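Local coordinates for protein N-acetylneuraminate lyase (Fusobacterium nucleatum subsp. nucleatum ATCC 25586, PDB 5ZKA) that is an N-acetylneuraminate lyase with the TIM-barrel fold of the dihydrodipicolinate synthetase family, at residues 38-43 against 77-82; 44-49 against 273-278. All blocks are in the same frame, centred on the assembly; numbering follows the deposited sequence.

Contact 1: 38-43 against 77-82; sequences KGLREI and FEIAID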
loop_
_atom_site.group_PDB
_atom_site.type_symbol
_atom_site.label_atom_id
_atom_site.label_comp_id
_atom_site.label_asym_id
_atom_site.label_seq_id
_atom_site.Cartn_x
_atom_site.Cartn_y
_atom_site.Cartn_z
ATOM N N LYS A 38 15.317 22.196 -28.082
ATOM C CA LYS A 38 15.431 23.364 -27.210
ATOM C C LYS A 38 14.618 23.175 -25.935
ATOM O O LYS A 38 15.104 23.435 -24.828
ATOM C CB LYS A 38 14.981 24.619 -27.962
ATOM C CG LYS A 38 15.070 25.906 -27.149
ATOM N N GLY A 39 13.379 22.698 -26.070
ATOM C CA GLY A 39 12.542 22.512 -24.899
ATOM C C GLY A 39 13.011 21.380 -24.012
ATOM O O GLY A 39 12.855 21.443 -22.786
ATOM N N LEU A 40 13.580 20.325 -24.611
ATOM C CA LEU A 40 14.086 19.211 -23.809
ATOM C C LEU A 40 15.220 19.667 -22.904
ATOM O O LEU A 40 15.275 19.292 -21.730
ATOM C CB LEU A 40 14.554 18.063 -24.710
ATOM C CG LEU A 40 15.165 16.855 -23.991
ATOM C CD1 LEU A 40 14.206 16.280 -22.913
ATOM C CD2 LEU A 40 15.575 15.754 -24.989
ATOM N N ARG A 41 16.141 20.473 -23.433
ATOM C CA ARG A 41 17.175 21.047 -22.580
ATOM C C ARG A 41 16.572 21.922 -21.482
ATOM O O ARG A 41 17.065 21.927 -20.348
ATOM C CB ARG A 41 18.169 21.835 -23.434
ATOM C CG ARG A 41 18.889 20.929 -24.444
ATOM C CD ARG A 41 19.985 21.660 -25.210
ATOM N NE ARG A 41 20.612 20.759 -26.174
ATOM C CZ ARG A 41 21.722 20.064 -25.947
ATOM N NH1 ARG A 41 22.353 20.174 -24.787
ATOM N NH2 ARG A 41 22.202 19.256 -26.887
ATOM N N GLU A 42 15.498 22.659 -21.793
ATOM C CA GLU A 42 14.863 23.496 -20.776
ATOM C C GLU A 42 14.243 22.654 -19.668
ATOM O O GLU A 42 14.281 23.037 -18.492
ATOM C CB GLU A 42 13.799 24.391 -21.411
ATOM C CG GLU A 42 14.379 25.478 -22.328
ATOM C CD GLU A 42 13.317 26.425 -22.844
ATOM O OE1 GLU A 42 12.153 26.309 -22.403
ATOM O OE2 GLU A 42 13.643 27.274 -23.707
ATOM N N ILE A 43 13.646 21.516 -20.025
ATOM C CA ILE A 43 13.056 20.656 -19.004
ATOM C C ILE A 43 14.144 20.048 -18.131
ATOM O O ILE A 43 14.003 19.954 -16.905
ATOM C CB ILE A 43 12.189 19.568 -19.658
ATOM C CG1 ILE A 43 10.987 20.184 -20.373
ATOM C CG2 ILE A 43 11.727 18.553 -18.611
ATOM C CD1 ILE A 43 10.125 19.135 -21.109
ATOM N N PHE A 77 18.318 10.367 -25.597
ATOM C CA PHE A 77 19.441 9.975 -24.748
ATOM C C PHE A 77 20.656 10.861 -24.990
ATOM O O PHE A 77 21.376 11.206 -24.043
ATOM C CB PHE A 77 19.821 8.513 -24.991
ATOM C CG PHE A 77 18.842 7.512 -24.433
ATOM C CD1 PHE A 77 18.494 7.517 -23.087
ATOM C CD2 PHE A 77 18.311 6.529 -25.247
ATOM C CE1 PHE A 77 17.599 6.584 -22.579
ATOM C CE2 PHE A 77 17.420 5.576 -24.737
ATOM C CZ PHE A 77 17.066 5.607 -23.405
ATOM N N GLU A 78 20.925 11.210 -26.254
ATOM C CA GLU A 78 22.068 12.079 -26.562
ATOM C C GLU A 78 21.934 13.440 -25.893
ATOM O O GLU A 78 22.882 13.947 -25.279
ATOM C CB GLU A 78 22.207 12.305 -28.067
ATOM C CG GLU A 78 22.324 11.109 -28.928
ATOM C CD GLU A 78 22.304 11.489 -30.396
ATOM O OE1 GLU A 78 22.689 12.640 -30.719
ATOM O OE2 GLU A 78 21.886 10.646 -31.222
ATOM N N ILE A 79 20.786 14.083 -26.082
ATOM C CA ILE A 79 20.577 15.420 -25.538
ATOM C C ILE A 79 20.642 15.390 -24.016
ATOM O O ILE A 79 21.299 16.228 -23.389
ATOM C CB ILE A 79 19.239 15.991 -26.044
ATOM C CG1 ILE A 79 19.306 16.185 -27.563
ATOM C CG2 ILE A 79 18.888 17.312 -25.339
ATOM C CD1 ILE A 79 17.943 16.223 -28.227
ATOM N N ALA A 80 19.985 14.400 -23.401
ATOM C CA ALA A 80 19.889 14.380 -21.943
ATOM C C ALA A 80 21.269 14.357 -21.294
ATOM O O ALA A 80 21.549 15.153 -20.389
ATOM C CB ALA A 80 19.049 13.185 -21.480
ATOM N N ILE A 81 22.156 13.464 -21.750
ATOM C CA ILE A 81 23.467 13.394 -21.109
ATOM C C ILE A 81 24.353 14.570 -21.528
ATOM O O ILE A 81 25.237 14.991 -20.769
ATOM C CB ILE A 81 24.130 12.032 -21.387
ATOM C CG1 ILE A 81 25.322 11.822 -20.447
ATOM C CG2 ILE A 81 24.546 11.893 -22.846
ATOM C CD1 ILE A 81 25.801 10.392 -20.394
ATOM N N ASP A 82 24.145 15.122 -22.723
ATOM C CA ASP A 82 24.903 16.309 -23.101
ATOM C C ASP A 82 24.516 17.495 -22.231
ATOM O O ASP A 82 25.378 18.279 -21.821
ATOM C CB ASP A 82 24.678 16.633 -24.573
ATOM C CG ASP A 82 25.424 17.874 -25.013
ATOM O OD1 ASP A 82 26.669 17.807 -25.115
ATOM O OD2 ASP A 82 24.766 18.912 -25.252
#
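Methyl CG2 of Ile79 fits between Leu40 and Arg41, two successive residues of helix 38-43, and the tight part of the contact gathers round it. It lies 3.7 Å from Leu40 CD2 and equally close to Arg41 CG, touching a branched apolar end on one flank and the aliphatic stem of a charged chain on the other. A beta-branched residue suits this place because its second branch places a methyl close to the backbone, within touch of both Leu40 and Arg41: CG2 stands anti to the backbone N, while the longer arm leaves Ile79 CD1 4.0 Å from Leu40 CD2. Leu40 and Ile79 are both buried, and their side chains set out toward the opposite helix.

The looser side is polar and more open to solvent. Arg41 starts off to one side, but its chain runs extended from CG to NE and brings the guanidinium past Ile79 to exposed Asp82. Ile79 CG2 lies 3.8 Å from the guanidinium plane, over one face but offset toward its rim, so the apolar methyl meets the flat face while the N-H edge remains available for the acid. Along that edge, Arg41 NH1 donates to Asp82 OD2 at 2.8 Å, nearly in the guanidinium plane, and takes the anti lone pair of the oxygen. NH2 adds a weak bond to the same OD2. Since the two planes stand 85° apart and one oxygen receives both nitrogens, this is not a side-by-side bidentate pair. Glu83 gives Arg41 NH1 a second acidic partner.

With segment axes 9.8 Å apart at closest approach and crossing at -43°, the contact joins helices 37-49 and 70-84 on the outside of the barrel. Behind the second helix, Phe77 reaches strands 55-58 and 89-93 as well as helix 99-112.

Contact 2: 44-49 against 273-278; sequences IRYNID and KLEGVD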
loop_
_atom_site.group_PDB
_atom_site.type_symbol
_atom_site.label_atom_id
_atom_site.label_comp_id
_atom_site.label_asym_id
_atom_site.label_seq_id
_atom_site.Cartn_x
_atom_site.Cartn_y
_atom_site.Cartn_z
ATOM N N ILE A 44 15.238 19.609 -18.751
ATOM C CA ILE A 44 16.374 19.084 -18.000
ATOM C C ILE A 44 16.918 20.141 -17.045
ATOM O O ILE A 44 17.154 19.866 -15.861
ATOM C CB ILE A 44 17.467 18.591 -18.970
ATOM C CG1 ILE A 44 16.985 17.349 -19.724
ATOM C CG2 ILE A 44 18.750 18.295 -18.217
ATOM C CD1 ILE A 44 17.785 17.049 -20.990
ATOM N N ARG A 45 17.153 21.359 -17.551
ATOM C CA ARG A 45 17.672 22.423 -16.694
ATOM C C ARG A 45 16.726 22.717 -15.531
ATOM O O ARG A 45 17.171 22.912 -14.396
ATOM C CB ARG A 45 17.927 23.692 -17.513
ATOM C CG ARG A 45 19.113 23.590 -18.464
ATOM C CD ARG A 45 20.396 24.231 -17.900
ATOM N NE ARG A 45 20.824 23.631 -16.631
ATOM C CZ ARG A 45 21.528 22.506 -16.526
ATOM N NH1 ARG A 45 21.885 21.832 -17.613
ATOM N NH2 ARG A 45 21.866 22.039 -15.329
ATOM N N TYR A 46 15.415 22.735 -15.788
ATOM C CA TYR A 46 14.459 22.971 -14.707
ATOM C C TYR A 46 14.561 21.894 -13.631
ATOM O O TYR A 46 14.583 22.202 -12.434
ATOM C CB TYR A 46 13.041 23.031 -15.275
ATOM C CG TYR A 46 11.992 23.497 -14.292
ATOM C CD1 TYR A 46 11.849 24.846 -13.989
ATOM C CD2 TYR A 46 11.123 22.594 -13.694
ATOM C CE1 TYR A 46 10.880 25.275 -13.090
ATOM C CE2 TYR A 46 10.162 23.012 -12.804
ATOM C CZ TYR A 46 10.044 24.355 -12.504
ATOM O OH TYR A 46 9.072 24.763 -11.616
ATOM N N ASN A 47 14.642 20.622 -14.035
ATOM C CA ASN A 47 14.738 19.541 -13.055
ATOM C C ASN A 47 16.004 19.650 -12.212
ATOM O O ASN A 47 15.965 19.491 -10.984
ATOM C CB ASN A 47 14.688 18.189 -13.765
ATOM C CG ASN A 47 13.280 17.715 -13.975
ATOM O OD1 ASN A 47 12.627 17.266 -13.035
ATOM N ND2 ASN A 47 12.790 17.828 -15.204
ATOM N N ILE A 48 17.144 19.896 -12.851
ATOM C CA ILE A 48 18.402 19.917 -12.113
ATOM C C ILE A 48 18.505 21.182 -11.265
ATOM O O ILE A 48 18.881 21.132 -10.086
ATOM C CB ILE A 48 19.591 19.798 -13.082
ATOM C CG1 ILE A 48 19.551 18.462 -13.828
ATOM C CG2 ILE A 48 20.904 19.978 -12.333
ATOM C CD1 ILE A 48 20.535 18.413 -15.015
ATOM N N ASP A 49 18.196 22.337 -11.858
ATOM C CA ASP A 49 18.472 23.613 -11.206
ATOM C C ASP A 49 17.371 24.063 -10.252
ATOM O O ASP A 49 17.666 24.750 -9.266
ATOM C CB ASP A 49 18.694 24.720 -12.246
ATOM C CG ASP A 49 19.851 24.427 -13.198
ATOM O OD1 ASP A 49 20.716 23.583 -12.878
ATOM O OD2 ASP A 49 19.895 25.063 -14.275
ATOM N N LYS A 273 4.895 24.821 -18.614
ATOM C CA LYS A 273 4.801 26.033 -19.423
ATOM C C LYS A 273 4.479 27.242 -18.553
ATOM O O LYS A 273 5.049 28.319 -18.751
ATOM C CB LYS A 273 3.763 25.866 -20.532
ATOM C CG LYS A 273 4.080 24.733 -21.498
ATOM C CD LYS A 273 3.130 24.698 -22.682
ATOM C CE LYS A 273 3.220 23.345 -23.396
ATOM N NZ LYS A 273 2.140 23.204 -24.408
ATOM N N LEU A 274 3.596 27.076 -17.563
ATOM C CA LEU A 274 3.335 28.160 -16.619
ATOM C C LEU A 274 4.575 28.526 -15.811
ATOM O O LEU A 274 4.661 29.646 -15.304
ATOM C CB LEU A 274 2.190 27.783 -15.670
ATOM C CG LEU A 274 0.783 27.671 -16.260
ATOM C CD1 LEU A 274 -0.149 26.985 -15.279
ATOM C CD2 LEU A 274 0.233 29.047 -16.637
ATOM N N GLU A 275 5.533 27.612 -15.678
ATOM C CA GLU A 275 6.804 27.901 -15.029
ATOM C C GLU A 275 7.862 28.378 -16.009
ATOM O O GLU A 275 9.038 28.486 -15.635
ATOM C CB GLU A 275 7.309 26.674 -14.269
ATOM C CG GLU A 275 6.522 26.412 -13.009
ATOM C CD GLU A 275 6.958 27.304 -11.863
ATOM O OE1 GLU A 275 8.142 27.237 -11.477
ATOM O OE2 GLU A 275 6.123 28.088 -11.365
ATOM N N GLY A 276 7.472 28.675 -17.246
ATOM C CA GLY A 276 8.384 29.227 -18.222
ATOM C C GLY A 276 9.199 28.223 -18.998
ATOM O O GLY A 276 10.135 28.627 -19.695
ATOM N N VAL A 277 8.872 26.930 -18.898
ATOM C CA VAL A 277 9.570 25.848 -19.594
ATOM C C VAL A 277 8.748 25.452 -20.814
ATOM O O VAL A 277 7.545 25.192 -20.700
ATOM C CB VAL A 277 9.770 24.637 -18.661
ATOM C CG1 VAL A 277 10.514 23.516 -19.370
ATOM C CG2 VAL A 277 10.510 25.044 -17.393
ATOM N N ASP A 278 9.386 25.392 -21.978
ATOM C CA ASP A 278 8.696 25.043 -23.222
ATOM C C ASP A 278 8.546 23.523 -23.307
ATOM O O ASP A 278 9.364 22.816 -23.912
ATOM C CB ASP A 278 9.449 25.607 -24.424
ATOM C CG ASP A 278 8.850 25.172 -25.753
ATOM O OD1 ASP A 278 7.643 24.843 -25.793
ATOM O OD2 ASP A 278 9.595 25.162 -26.761
#
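Tyr46 projects from helix 44-49 toward the turn that follows helix 264-274, where its ring meets Val277 near the root and Glu275 at the hydroxyl. Its CG is anti to the backbone N (chi1 -170°), a setting that carries the ring outward across the gap.

Val277 CG2 approaches the ring obliquely, 3.7 Å from Tyr46 CD1. The compact, branched valine can thus pack against the CG-CD1 side of the ring, near its root, without reaching the hydroxyl. Glu275 crosses the tyrosine side chain at about a right angle. Its chain bends at chi2, folding the carboxylate round to the hydroxyl, and Tyr46 OH donates to Glu275 OE1 at 2.6 Å. The oxygen lies near the ring plane, but the carboxylate is turned 66° from the ring, and the hydroxyl reaches OE1 on its anti side, 32° out of the carboxylate plane.

The turn places both partners. Gly276, with positive phi, is the C-prime residue of a Schellman motif: its N bonds to Lys273 O, and Val277 N reaches back to Leu272 O. Glu275 and Val277 thereby flank the glycine and both point to the same tyrosine.

Tyrosine suits a position that asks for a broad apolar surface and a donor at its far end. The short bond is consistent with a strong interaction between a hydroxyl and a negatively charged carboxylate. Because His301 NE2 is hydrogen-bonded to the other oxygen, Glu275 OE2, the carboxylate is held from two directions, and this pairing probably helps to keep Glu275 ionised.

How the contacts relate
Helix 37-49 supplies one side of both contacts, which lie on the same side of the chain's centre with their own centres about 11 Å apart. Contact 1 ties this helix to the next helix of the barrel, 70-84, whereas contact 2 ties it to a turn more than 220 residues later in sequence. They meet directly: Glu42 OE1 probably accepts a hydrogen bond from Asp278 N at 2.9 Å, Ile43 CG1 packs 3.5 Å from Val277 CG1, and Ile44 CD1 lies 3.5 Å from Ala80 CA. Glu83 joins their charged groups by pairing with both Arg41 and Arg45. The modified Lys178 lies in neither contact; both are packing on the helical outside of the barrel.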